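Local coordinates for protein branched-chain-amino-acid aminotransferase (Pseudomonas aeruginosa, PDB 6NST) that probably transfers the amino group of leucine, isoleucine or valine to 2-oxoglutarate, using pyridoxal 5'-phosphate as cofactor, at residues A[37-42]-A[158-163]; A[138-143]-A[260-265]; A[143-148]-A[183-188]; A[208-213]-A[234-239]. The protein carries 1 engineered substitution. All blocks are in the same frame, centred on the assembly; numbering follows the deposited sequence.

Interaction 1. Residues A[37-42]-A[158-163]; sequences VFEGVR and RAKSNG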
loop_
_atom_site.group_PDB
_atom_site.type_symbol
_atom_site.label_atom_id
_atom_site.label_comp_id
_atom_site.label_asym_id
_atom_site.label_seq_id
_atom_site.Cartn_x
_atom_site.Cartn_y
_atom_site.Cartn_z
ATOM N N VAL A 37 -17.255 22.831 4.853
ATOM C CA VAL A 37 -16.721 23.048 3.515
ATOM C C VAL A 37 -16.539 24.543 3.300
ATOM O O VAL A 37 -17.218 25.368 3.922
ATOM C CB VAL A 37 -17.629 22.432 2.424
ATOM C CG1 VAL A 37 -17.858 20.952 2.699
ATOM C CG2 VAL A 37 -18.955 23.169 2.343
ATOM N N PHE A 38 -15.599 24.894 2.425
ATOM C CA PHE A 38 -15.300 26.293 2.163
ATOM C C PHE A 38 -14.775 26.440 0.744
ATOM O O PHE A 38 -14.535 25.457 0.038
ATOM C CB PHE A 38 -14.295 26.858 3.179
ATOM C CG PHE A 38 -12.888 26.362 2.993
ATOM C CD1 PHE A 38 -11.929 27.167 2.402
ATOM C CD2 PHE A 38 -12.522 25.094 3.416
ATOM C CE1 PHE A 38 -10.633 26.718 2.234
ATOM C CE2 PHE A 38 -11.227 24.638 3.250
ATOM C CZ PHE A 38 -10.281 25.452 2.657
ATOM N N GLU A 39 -14.604 27.693 0.331
ATOM C CA GLU A 39 -14.105 28.012 -0.997
ATOM C C GLU A 39 -13.133 29.178 -0.905
ATOM O O GLU A 39 -13.149 29.960 0.049
ATOM C CB GLU A 39 -15.246 28.354 -1.966
ATOM C CG GLU A 39 -15.877 27.148 -2.642
ATOM C CD GLU A 39 -14.885 26.386 -3.504
ATOM O OE1 GLU A 39 -14.881 25.137 -3.449
ATOM O OE2 GLU A 39 -14.103 27.039 -4.229
ATOM N N GLY A 40 -12.270 29.270 -1.911
ATOM C CA GLY A 40 -11.410 30.422 -2.084
ATOM C C GLY A 40 -11.714 31.085 -3.409
ATOM O O GLY A 40 -11.559 30.468 -4.465
ATOM N N VAL A 41 -12.178 32.331 -3.368
ATOM C CA VAL A 41 -12.635 33.032 -4.559
ATOM C C VAL A 41 -11.933 34.380 -4.634
ATOM O O VAL A 41 -11.628 35.001 -3.612
ATOM C CB VAL A 41 -14.173 33.207 -4.560
ATOM C CG1 VAL A 41 -14.672 33.531 -5.956
ATOM C CG2 VAL A 41 -14.857 31.953 -4.025
ATOM N N ARG A 42 -11.671 34.829 -5.859
ATOM C CA ARG A 42 -10.992 36.095 -6.100
ATOM C C ARG A 42 -11.904 37.049 -6.857
ATOM O O ARG A 42 -12.655 36.636 -7.748
ATOM C CB ARG A 42 -9.695 35.895 -6.893
ATOM C CG ARG A 42 -8.537 35.344 -6.082
ATOM C CD ARG A 42 -8.001 36.364 -5.092
ATOM N NE ARG A 42 -7.369 37.494 -5.764
ATOM C CZ ARG A 42 -6.125 37.482 -6.232
ATOM N NH1 ARG A 42 -5.630 38.558 -6.828
ATOM N NH2 ARG A 42 -5.376 36.395 -6.108
ATOM N N ARG A 158 -12.209 15.243 -3.451
ATOM C CA ARG A 158 -12.915 16.148 -4.351
ATOM C C ARG A 158 -13.639 17.266 -3.618
ATOM O O ARG A 158 -14.055 18.240 -4.257
ATOM C CB ARG A 158 -13.929 15.378 -5.206
ATOM C CG ARG A 158 -13.343 14.202 -5.965
ATOM C CD ARG A 158 -12.051 14.586 -6.664
ATOM N NE ARG A 158 -11.445 13.447 -7.348
ATOM C CZ ARG A 158 -10.174 13.399 -7.732
ATOM N NH1 ARG A 158 -9.368 14.423 -7.490
ATOM N NH2 ARG A 158 -9.709 12.321 -8.349
ATOM N N ALA A 159 -13.813 17.146 -2.308
ATOM C CA ALA A 159 -14.443 18.184 -1.509
ATOM C C ALA A 159 -13.373 19.063 -0.879
ATOM O O ALA A 159 -12.307 18.582 -0.486
ATOM C CB ALA A 159 -15.332 17.579 -0.421
ATOM N N LYS A 160 -13.661 20.360 -0.796
ATOM C CA LYS A 160 -12.767 21.316 -0.149
ATOM C C LYS A 160 -13.272 21.505 1.279
ATOM O O LYS A 160 -14.009 22.440 1.595
ATOM C CB LYS A 160 -12.718 22.622 -0.936
ATOM C CG LYS A 160 -11.597 23.560 -0.531
ATOM C CD LYS A 160 -11.455 24.709 -1.520
ATOM C CE LYS A 160 -10.270 25.594 -1.165
ATOM N NZ LYS A 160 -10.055 26.678 -2.162
ATOM N N SER A 161 -12.874 20.583 2.148
ATOM C CA SER A 161 -13.361 20.517 3.519
ATOM C C SER A 161 -12.392 21.198 4.481
ATOM O O SER A 161 -11.179 21.223 4.258
ATOM C CB SER A 161 -13.584 19.065 3.949
ATOM O OG SER A 161 -12.394 18.308 3.838
ATOM N N ASN A 162 -12.950 21.742 5.566
ATOM C CA ASN A 162 -12.160 22.515 6.520
ATOM C C ASN A 162 -11.055 21.670 7.144
ATOM O O ASN A 162 -9.865 21.953 6.973
ATOM C CB ASN A 162 -13.069 23.092 7.610
ATOM C CG ASN A 162 -14.057 24.108 7.075
ATOM O OD1 ASN A 162 -14.298 24.186 5.872
ATOM N ND2 ASN A 162 -14.643 24.892 7.974
ATOM N N GLY A 163 -11.436 20.621 7.875
ATOM C CA GLY A 163 -10.479 19.868 8.668
ATOM C C GLY A 163 -9.412 19.150 7.866
ATOM O O GLY A 163 -8.380 18.773 8.430
#
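V37 and S161 form a single backbone bridge, their CA atoms 4.2 Å apart, and beside it F38 N donates to K160 O over 3.0 Å, nearly in line with the carbonyl. K160 CG lies anti to the backbone N (chi1 -167°), and the rest of the chain is fully extended, which carries it across the F38 ring and its amine on to G40. On the way CG sits over one face of the F38 ring, 4.1 Å from its centroid, a CH-pi contact, while CE touches CE1 at 3.6 Å. A flat aromatic suits this place because its face offers a broad apolar surface to the lysine's methylenes. K160 is probably the lysine that carries pyridoxal 5'-phosphate, as in other class-IV aminotransferases; here it bears no cofactor, and a sulfate ion lies about 4 Å from its side chain. E39 OE2 stays 4.6 Å from K160 NZ, longer than a salt bridge, and its carboxylate is held instead by R61 and H58. The CD2-CE2 side of the ring meets S161 and N162: S161 O is at its edge, and N162 OD1 comes within 3.2 Å of F38 CD2, with ring and amide planes 70° apart. N162 ND2 bonds to H31 O of a second subunit.

Interaction 2. Residues A[138-143]-A[260-265]; sequences QGIKVR and EVTPIR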
loop_
_atom_site.group_PDB
_atom_site.type_symbol
_atom_site.label_atom_id
_atom_site.label_comp_id
_atom_site.label_asym_id
_atom_site.label_seq_id
_atom_site.Cartn_x
_atom_site.Cartn_y
_atom_site.Cartn_z
ATOM N N GLN A 138 9.778 35.396 -10.837
ATOM C CA GLN A 138 11.126 34.852 -10.758
ATOM C C GLN A 138 11.186 33.400 -10.307
ATOM O O GLN A 138 12.194 32.736 -10.571
ATOM C CB GLN A 138 11.990 35.700 -9.812
ATOM C CG GLN A 138 12.151 37.140 -10.275
ATOM C CD GLN A 138 12.769 38.032 -9.218
ATOM O OE1 GLN A 138 12.928 37.633 -8.064
ATOM N NE2 GLN A 138 13.119 39.252 -9.608
ATOM N N GLY A 139 10.161 32.893 -9.647
ATOM C CA GLY A 139 10.152 31.505 -9.242
ATOM C C GLY A 139 10.357 31.351 -7.745
ATOM O O GLY A 139 11.039 32.155 -7.094
ATOM N N ILE A 140 9.761 30.299 -7.190
ATOM C CA ILE A 140 9.844 30.005 -5.767
ATOM C C ILE A 140 10.678 28.746 -5.563
ATOM O O ILE A 140 10.932 27.973 -6.492
ATOM C CB ILE A 140 8.449 29.839 -5.133
ATOM C CG1 ILE A 140 7.708 28.665 -5.776
ATOM C CG2 ILE A 140 7.639 31.111 -5.282
ATOM C CD1 ILE A 140 6.351 28.386 -5.160
ATOM N N LYS A 141 11.111 28.546 -4.318
ATOM C CA LYS A 141 11.789 27.322 -3.914
ATOM C C LYS A 141 10.766 26.313 -3.412
ATOM O O LYS A 141 9.840 26.665 -2.677
ATOM C CB LYS A 141 12.817 27.596 -2.814
ATOM C CG LYS A 141 14.058 28.341 -3.263
ATOM C CD LYS A 141 15.022 28.536 -2.098
ATOM C CE LYS A 141 15.378 27.206 -1.444
ATOM N NZ LYS A 141 16.329 27.367 -0.307
ATOM N N VAL A 142 10.945 25.053 -3.802
ATOM C CA VAL A 142 10.005 23.991 -3.466
ATOM C C VAL A 142 10.774 22.818 -2.876
ATOM O O VAL A 142 11.793 22.392 -3.432
ATOM C CB VAL A 142 9.192 23.546 -4.697
ATOM C CG1 VAL A 142 8.321 22.348 -4.361
ATOM C CG2 VAL A 142 8.338 24.696 -5.204
ATOM N N ARG A 143 10.289 22.300 -1.751
ATOM C CA ARG A 143 10.808 21.082 -1.147
ATOM C C ARG A 143 9.704 20.037 -1.118
ATOM O O ARG A 143 8.561 20.347 -0.763
ATOM C CB ARG A 143 11.333 21.339 0.268
ATOM C CG ARG A 143 12.614 22.152 0.312
ATOM C CD ARG A 143 13.054 22.427 1.742
ATOM N NE ARG A 143 13.459 21.212 2.440
ATOM C CZ ARG A 143 14.665 20.661 2.339
ATOM N NH1 ARG A 143 15.586 21.215 1.560
ATOM N NH2 ARG A 143 14.949 19.552 3.009
ATOM N N GLU A 260 -2.542 31.992 -8.298
ATOM C CA GLU A 260 -2.663 32.276 -9.726
ATOM C C GLU A 260 -1.772 31.335 -10.530
ATOM O O GLU A 260 -2.063 30.140 -10.628
ATOM C CB GLU A 260 -2.332 33.742 -10.008
ATOM C CG GLU A 260 -2.989 34.689 -9.011
ATOM C CD GLU A 260 -2.851 36.146 -9.391
ATOM O OE1 GLU A 260 -3.501 36.568 -10.371
ATOM O OE2 GLU A 260 -2.090 36.869 -8.713
ATOM N N VAL A 261 -0.694 31.855 -11.109
ATOM C CA VAL A 261 0.316 31.043 -11.786
ATOM C C VAL A 261 1.657 31.429 -11.174
ATOM O O VAL A 261 2.189 32.509 -11.458
ATOM C CB VAL A 261 0.322 31.245 -13.305
ATOM C CG1 VAL A 261 1.395 30.380 -13.946
ATOM C CG2 VAL A 261 -1.045 30.926 -13.891
ATOM N N THR A 262 2.205 30.558 -10.331
ATOM C CA THR A 262 3.467 30.831 -9.654
ATOM C C THR A 262 4.557 29.933 -10.219
ATOM O O THR A 262 4.476 28.703 -10.070
ATOM C CB THR A 262 3.326 30.615 -8.146
ATOM O OG1 THR A 262 2.372 31.545 -7.617
ATOM C CG2 THR A 262 4.664 30.813 -7.451
ATOM N N PRO A 263 5.578 30.481 -10.873
ATOM C CA PRO A 263 6.639 29.633 -11.424
ATOM C C PRO A 263 7.444 28.952 -10.328
ATOM O O PRO A 263 7.531 29.429 -9.194
ATOM C CB PRO A 263 7.509 30.617 -12.217
ATOM C CG PRO A 263 6.632 31.812 -12.450
ATOM C CD PRO A 263 5.741 31.893 -11.253
ATOM N N ILE A 264 8.039 27.818 -10.688
ATOM C CA ILE A 264 8.863 27.023 -9.785
ATOM C C ILE A 264 10.255 26.941 -10.388
ATOM O O ILE A 264 10.435 26.367 -11.469
ATOM C CB ILE A 264 8.288 25.616 -9.570
ATOM C CG1 ILE A 264 6.888 25.686 -8.956
ATOM C CG2 ILE A 264 9.223 24.790 -8.704
ATOM C CD1 ILE A 264 6.149 24.362 -8.986
ATOM N N ARG A 265 11.241 27.504 -9.694
ATOM C CA ARG A 265 12.599 27.508 -10.216
ATOM C C ARG A 265 13.471 26.398 -9.647
ATOM O O ARG A 265 14.475 26.045 -10.275
ATOM C CB ARG A 265 13.272 28.859 -9.948
ATOM C CG ARG A 265 13.432 29.201 -8.483
ATOM C CD ARG A 265 14.176 30.514 -8.318
ATOM N NE ARG A 265 14.251 30.923 -6.920
ATOM C CZ ARG A 265 15.227 30.571 -6.092
ATOM N NH1 ARG A 265 16.217 29.800 -6.521
ATOM N NH2 ARG A 265 15.211 30.989 -4.833
#
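R265, I140 and G139 bury the most surface where strand 140-143 runs beside strand 262-265 as a parallel pair in the mixed sheet, bridged at I140 and I264 and strongly twisted, 66° between their directions. Two backbone bonds flank the bridge: I140 N to P263 O at 3.1 Å, and R265 N to I140 O at 3.3 Å in the carbonyl plane. I140 is buried, and its branched apolar chain spreads over T262: CG2 and CD1 both rest on T262 CG2, 3.7 Å from each, and the two side chains cross at about a right angle; the threonine turns its methyl to this contact while OG1 bonds to A259 O. Further on, V142 CG2 packs on I264 CG2 at 3.6 Å, and F254 of strand 251-256 lies against I140, V142 and I264. G139 follows helix 134-138 and takes a positive phi (107°), a conformation glycine adopts readily; having no side chain, it lets R265 pass close by, and its CA approaches P263 O to 3.3 Å in a CA-H...O contact. R265, straight from CG to NE, brings the edge of its guanidinium to G139 O in a weak bond from NE, while K141 CG lies over one face of the group, 3.3 Å from R265 NH2.

Interaction 3. Residues A[143-148]-A[183-188]; sequences RTSSFT and AMMLDP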
loop_
_atom_site.group_PDB
_atom_site.type_symbol
_atom_site.label_atom_id
_atom_site.label_comp_id
_atom_site.label_asym_id
_atom_site.label_seq_id
_atom_site.Cartn_x
_atom_site.Cartn_y
_atom_site.Cartn_z
ATOM N N ARG A 143 10.289 22.300 -1.751
ATOM C CA ARG A 143 10.808 21.082 -1.147
ATOM C C ARG A 143 9.704 20.037 -1.118
ATOM O O ARG A 143 8.561 20.347 -0.763
ATOM C CB ARG A 143 11.333 21.339 0.268
ATOM C CG ARG A 143 12.614 22.152 0.312
ATOM C CD ARG A 143 13.054 22.427 1.742
ATOM N NE ARG A 143 13.459 21.212 2.440
ATOM C CZ ARG A 143 14.665 20.661 2.339
ATOM N NH1 ARG A 143 15.586 21.215 1.560
ATOM N NH2 ARG A 143 14.949 19.552 3.009
ATOM N N THR A 144 10.040 18.808 -1.497
ATOM C CA THR A 144 9.069 17.724 -1.438
ATOM C C THR A 144 8.709 17.431 0.015
ATOM O O THR A 144 9.592 17.274 0.865
ATOM C CB THR A 144 9.619 16.470 -2.111
ATOM O OG1 THR A 144 9.976 16.770 -3.466
ATOM C CG2 THR A 144 8.578 15.362 -2.102
ATOM N N SER A 145 7.412 17.370 0.299
ATOM C CA SER A 145 6.945 17.179 1.665
ATOM C C SER A 145 7.167 15.745 2.125
ATOM O O SER A 145 6.946 14.792 1.372
ATOM C CB SER A 145 5.459 17.530 1.768
ATOM O OG SER A 145 4.946 17.207 3.049
ATOM N N SER A 146 7.607 15.597 3.377
ATOM C CA SER A 146 7.694 14.286 4.003
ATOM C C SER A 146 6.343 13.787 4.491
ATOM O O SER A 146 6.232 12.620 4.878
ATOM C CB SER A 146 8.680 14.315 5.175
ATOM O OG SER A 146 8.164 15.070 6.260
ATOM N N PHE A 147 5.324 14.643 4.493
ATOM C CA PHE A 147 3.964 14.231 4.805
ATOM C C PHE A 147 3.282 13.743 3.532
ATOM O O PHE A 147 3.301 14.431 2.506
ATOM C CB PHE A 147 3.167 15.385 5.418
ATOM C CG PHE A 147 3.717 15.877 6.724
ATOM C CD1 PHE A 147 3.336 15.283 7.916
ATOM C CD2 PHE A 147 4.606 16.937 6.761
ATOM C CE1 PHE A 147 3.839 15.732 9.120
ATOM C CE2 PHE A 147 5.112 17.392 7.963
ATOM C CZ PHE A 147 4.727 16.790 9.143
ATOM N N THR A 148 2.684 12.559 3.606
ATOM C CA THR A 148 1.974 12.006 2.462
ATOM C C THR A 148 0.650 12.734 2.260
ATOM O O THR A 148 -0.055 13.048 3.223
ATOM C CB THR A 148 1.736 10.511 2.671
ATOM O OG1 THR A 148 2.990 9.859 2.906
ATOM C CG2 THR A 148 1.075 9.893 1.456
ATOM N N ALA A 183 5.681 23.446 -0.580
ATOM C CA ALA A 183 5.923 22.014 -0.551
ATOM C C ALA A 183 5.308 21.360 -1.780
ATOM O O ALA A 183 4.352 21.874 -2.366
ATOM C CB ALA A 183 5.349 21.382 0.720
ATOM N N MET A 184 5.881 20.226 -2.177
ATOM C CA MET A 184 5.326 19.376 -3.222
ATOM C C MET A 184 4.847 18.088 -2.566
ATOM O O MET A 184 5.629 17.399 -1.904
ATOM C CB MET A 184 6.360 19.086 -4.313
ATOM C CG MET A 184 5.784 18.417 -5.562
ATOM S SD MET A 184 6.956 18.204 -6.924
ATOM C CE MET A 184 8.009 16.897 -6.298
ATOM N N MET A 185 3.567 17.772 -2.743
ATOM C CA MET A 185 2.948 16.636 -2.070
ATOM C C MET A 185 2.988 15.392 -2.948
ATOM O O MET A 185 2.763 15.463 -4.160
ATOM C CB MET A 185 1.493 16.943 -1.709
ATOM C CG MET A 185 1.269 18.296 -1.065
ATOM S SD MET A 185 2.082 18.435 0.528
ATOM C CE MET A 185 1.415 17.013 1.387
ATOM N N LEU A 186 3.253 14.250 -2.322
ATOM C CA LEU A 186 3.189 12.953 -2.979
ATOM C C LEU A 186 2.006 12.162 -2.436
ATOM O O LEU A 186 1.724 12.199 -1.235
ATOM C CB LEU A 186 4.482 12.158 -2.768
ATOM C CG LEU A 186 5.801 12.884 -3.036
ATOM C CD1 LEU A 186 6.968 11.984 -2.682
ATOM C CD2 LEU A 186 5.897 13.338 -4.488
ATOM N N ASP A 187 1.320 11.443 -3.326
ATOM C CA ASP A 187 0.184 10.620 -2.937
ATOM C C ASP A 187 0.677 9.371 -2.199
ATOM O O ASP A 187 1.880 9.113 -2.134
ATOM C CB ASP A 187 -0.654 10.266 -4.171
ATOM C CG ASP A 187 0.125 9.485 -5.218
ATOM O OD1 ASP A 187 1.279 9.088 -4.959
ATOM O OD2 ASP A 187 -0.430 9.271 -6.316
ATOM N N PRO A 188 -0.233 8.579 -1.616
ATOM C CA PRO A 188 0.201 7.356 -0.912
ATOM C C PRO A 188 0.954 6.351 -1.779
ATOM O O PRO A 188 1.550 5.419 -1.226
ATOM C CB PRO A 188 -1.117 6.765 -0.397
ATOM C CG PRO A 188 -1.979 7.957 -0.182
ATOM C CD PRO A 188 -1.637 8.908 -1.301
HETATM O O HOH W 1 4.485 13.965 0.237
#
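M185 reaches back from its strand towards S145 and F147, although its CB starts out pointing away from them. CG leaves anti to the carbonyl carbon (chi1 -46°), and bends at chi2 and chi3 fold the thioether round, placing SD 3.7 Å from S145 CB and the terminal CE 3.4 Å from F147 O. A flexible, unbranched methionine suits such a folded path, and A171 and N167 of helix 166-177 also touch it. S145 OG, anti to its own N, accepts from F147 N at 3.0 Å, an ST turn that helps the chain round the corner after the strand. Within this bend a water joins the two segments: it donates to S145 O and F147 O and accepts from L186 N at 2.9 Å. On the other face T144 splits its roles. CG2 packs on L186 CD1 at 3.8 Å, while OG1 touches M184 CE and hydrogen-bonds D268. T148 CG2 lies against P188, 3.6 Å from its CA. R143 extends to a fourth subunit, where E174 O and S177 OG receive its guanidinium. Between the backbones, M184 N donates to R143 O, and S145 N to M184 O over 2.8 Å, almost straight at 172°. Such parallel pairing of strands 140-145 and 182-186, connected through helix 166-177, is that of a beta-alpha-beta crossover.

Interaction 4. Residues A[208-213]-A[234-239]; sequences IYTPEV and FKLVEK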
loop_
_atom_site.group_PDB
_atom_site.type_symbol
_atom_site.label_atom_id
_atom_site.label_comp_id
_atom_site.label_asym_id
_atom_site.label_seq_id
_atom_site.Cartn_x
_atom_site.Cartn_y
_atom_site.Cartn_z
ATOM N N ILE A 208 2.988 20.216 -21.969
ATOM C CA ILE A 208 2.589 20.423 -20.582
ATOM C C ILE A 208 2.175 19.086 -19.984
ATOM O O ILE A 208 1.383 18.346 -20.577
ATOM C CB ILE A 208 1.447 21.446 -20.486
ATOM C CG1 ILE A 208 1.842 22.751 -21.176
ATOM C CG2 ILE A 208 1.082 21.698 -19.031
ATOM C CD1 ILE A 208 0.708 23.741 -21.303
ATOM N N TYR A 209 2.718 18.772 -18.813
ATOM C CA TYR A 209 2.322 17.597 -18.052
ATOM C C TYR A 209 1.798 18.039 -16.694
ATOM O O TYR A 209 2.293 19.008 -16.112
ATOM C CB TYR A 209 3.490 16.620 -17.875
ATOM C CG TYR A 209 4.057 16.101 -19.176
ATOM C CD1 TYR A 209 5.080 16.776 -19.829
ATOM C CD2 TYR A 209 3.567 14.936 -19.755
ATOM C CE1 TYR A 209 5.601 16.308 -21.020
ATOM C CE2 TYR A 209 4.083 14.457 -20.947
ATOM C CZ TYR A 209 5.100 15.149 -21.574
ATOM O OH TYR A 209 5.619 14.681 -22.760
ATOM N N THR A 210 0.788 17.333 -16.198
ATOM C CA THR A 210 0.213 17.622 -14.896
ATOM C C THR A 210 -0.386 16.335 -14.354
ATOM O O THR A 210 -0.831 15.486 -15.136
ATOM C CB THR A 210 -0.855 18.728 -14.978
ATOM O OG1 THR A 210 -1.309 19.065 -13.662
ATOM C CG2 THR A 210 -2.045 18.284 -15.824
ATOM N N PRO A 211 -0.376 16.141 -13.035
ATOM C CA PRO A 211 -0.978 14.927 -12.472
ATOM C C PRO A 211 -2.457 14.841 -12.813
ATOM O O PRO A 211 -3.186 15.834 -12.754
ATOM C CB PRO A 211 -0.755 15.084 -10.964
ATOM C CG PRO A 211 0.412 16.010 -10.848
ATOM C CD PRO A 211 0.291 16.957 -12.005
ATOM N N GLU A 212 -2.888 13.643 -13.194
ATOM C CA GLU A 212 -4.296 13.413 -13.475
ATOM C C GLU A 212 -5.126 13.624 -12.213
ATOM O O GLU A 212 -4.645 13.446 -11.091
ATOM C CB GLU A 212 -4.499 12.000 -14.023
ATOM C CG GLU A 212 -3.272 11.112 -13.870
ATOM C CD GLU A 212 -3.502 9.694 -14.355
ATOM O OE1 GLU A 212 -3.991 9.523 -15.492
ATOM O OE2 GLU A 212 -3.195 8.751 -13.596
ATOM N N VAL A 213 -6.383 14.022 -12.405
ATOM C CA VAL A 213 -7.292 14.279 -11.292
ATOM C C VAL A 213 -7.495 12.984 -10.518
ATOM O O VAL A 213 -8.546 12.341 -10.616
ATOM C CB VAL A 213 -8.632 14.853 -11.784
ATOM C CG1 VAL A 213 -9.402 15.474 -10.627
ATOM C CG2 VAL A 213 -8.398 15.872 -12.885
ATOM N N PHE A 234 -1.194 24.574 -27.072
ATOM C CA PHE A 234 -0.270 23.763 -26.292
ATOM C C PHE A 234 -0.807 22.348 -26.147
ATOM O O PHE A 234 -2.009 22.143 -25.954
ATOM C CB PHE A 234 -0.044 24.380 -24.911
ATOM C CG PHE A 234 0.903 25.542 -24.916
ATOM C CD1 PHE A 234 2.036 25.524 -25.710
ATOM C CD2 PHE A 234 0.659 26.654 -24.129
ATOM C CE1 PHE A 234 2.911 26.593 -25.719
ATOM C CE2 PHE A 234 1.530 27.727 -24.134
ATOM C CZ PHE A 234 2.658 27.695 -24.932
ATOM N N LYS A 235 0.091 21.374 -26.251
ATOM C CA LYS A 235 -0.258 19.991 -25.965
ATOM C C LYS A 235 -0.144 19.745 -24.466
ATOM O O LYS A 235 0.863 20.103 -23.845
ATOM C CB LYS A 235 0.649 19.034 -26.736
ATOM C CG LYS A 235 0.339 17.566 -26.489
ATOM C CD LYS A 235 1.303 16.657 -27.233
ATOM C CE LYS A 235 0.998 15.194 -26.957
ATOM N NZ LYS A 235 1.951 14.287 -27.650
ATOM N N LEU A 236 -1.176 19.142 -23.883
ATOM C CA LEU A 236 -1.231 18.908 -22.447
ATOM C C LEU A 236 -1.549 17.443 -22.190
ATOM O O LEU A 236 -2.474 16.890 -22.791
ATOM C CB LEU A 236 -2.272 19.815 -21.783
ATOM C CG LEU A 236 -2.149 20.009 -20.270
ATOM C CD1 LEU A 236 -2.502 21.439 -19.892
ATOM C CD2 LEU A 236 -3.033 19.021 -19.521
ATOM N N VAL A 237 -0.781 16.821 -21.297
ATOM C CA VAL A 237 -0.906 15.403 -20.987
ATOM C C VAL A 237 -1.139 15.250 -19.490
ATOM O O VAL A 237 -0.391 15.809 -18.678
ATOM C CB VAL A 237 0.345 14.616 -21.422
ATOM C CG1 VAL A 237 0.201 13.142 -21.071
ATOM C CG2 VAL A 237 0.599 14.800 -22.911
ATOM N N GLU A 238 -2.175 14.499 -19.130
ATOM C CA GLU A 238 -2.439 14.124 -17.746
ATOM C C GLU A 238 -1.940 12.701 -17.530
ATOM O O GLU A 238 -2.381 11.775 -18.219
ATOM C CB GLU A 238 -3.929 14.222 -17.423
ATOM C CG GLU A 238 -4.484 15.633 -17.460
ATOM C CD GLU A 238 -5.988 15.668 -17.284
ATOM O OE1 GLU A 238 -6.684 14.864 -17.940
ATOM O OE2 GLU A 238 -6.475 16.493 -16.486
ATOM N N LYS A 239 -1.023 12.530 -16.580
ATOM C CA LYS A 239 -0.455 11.217 -16.312
ATOM C C LYS A 239 0.183 11.234 -14.931
ATOM O O LYS A 239 0.261 12.273 -14.271
ATOM C CB LYS A 239 0.560 10.818 -17.390
ATOM C CG LYS A 239 1.848 11.621 -17.386
ATOM C CD LYS A 239 2.779 11.135 -18.491
ATOM C CE LYS A 239 4.182 11.694 -18.333
ATOM N NZ LYS A 239 4.818 11.208 -17.082
#
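I208 O accepts from V237 N over 2.7 Å, and L236 CA adds a CA-H...O approach to the same oxygen. The ladder goes on in parallel register: I208 N gives to K235 O, T210 N to V237 O at 3.1 Å, and K239 N to T210 O. Strands 208-210 and 235-238, their directions 21° apart, are linked through helix 220-231 as a beta-alpha-beta unit. The face of I208 and L236 is apolar at its start, with T210 and E238 further along. There I208 CG2 meets L236 CD1 at 3.7 Å, I208 CD1 rests on F234 CB, and T210 CG2 touches L236 CD2; branched residues fit well between this sheet and the helix, where A229 and L226 pack on I208 and L236. On the other face the Y209 ring lies beside V237, CD2 to CB 3.6 Å. K239 CE approaches the same CD2 obliquely, also at 3.6 Å; beyond it the bend at chi4 (64°) turns NZ to a salt bridge with E245. E212 lays its CG against the K239 backbone, 3.6 Å from C. E238 runs alongside T210. Backbone bonds thus fix the register, while K239 and E238 lend methylenes and pair their charges with E245 and R222 outside, so the charged groups probably add little to the contact itself.

Interactions 2, 3 and 4 all lie on the mixed sheet, whereas interaction 1 joins strand 36-46 of the antiparallel sheet to the loop between strand 140-145 and helix 166-177. Interactions 2 and 3 are neighbours, centres about 16 Å apart: strand 140-145 lies between strands 262-267 and 182-186, and R143 belongs to both. Along the chain interactions 3 and 4 follow in series, nested within the loop that interaction 2 closes, while interaction 1 crosses interactions 2 and 3 and closes before interaction 4 opens. Its centre is about 20 to 24 Å from the others, yet R42 packs on E260. The probable cofactor lysine therefore sits on a connection of the mixed sheet, pressed against the antiparallel one.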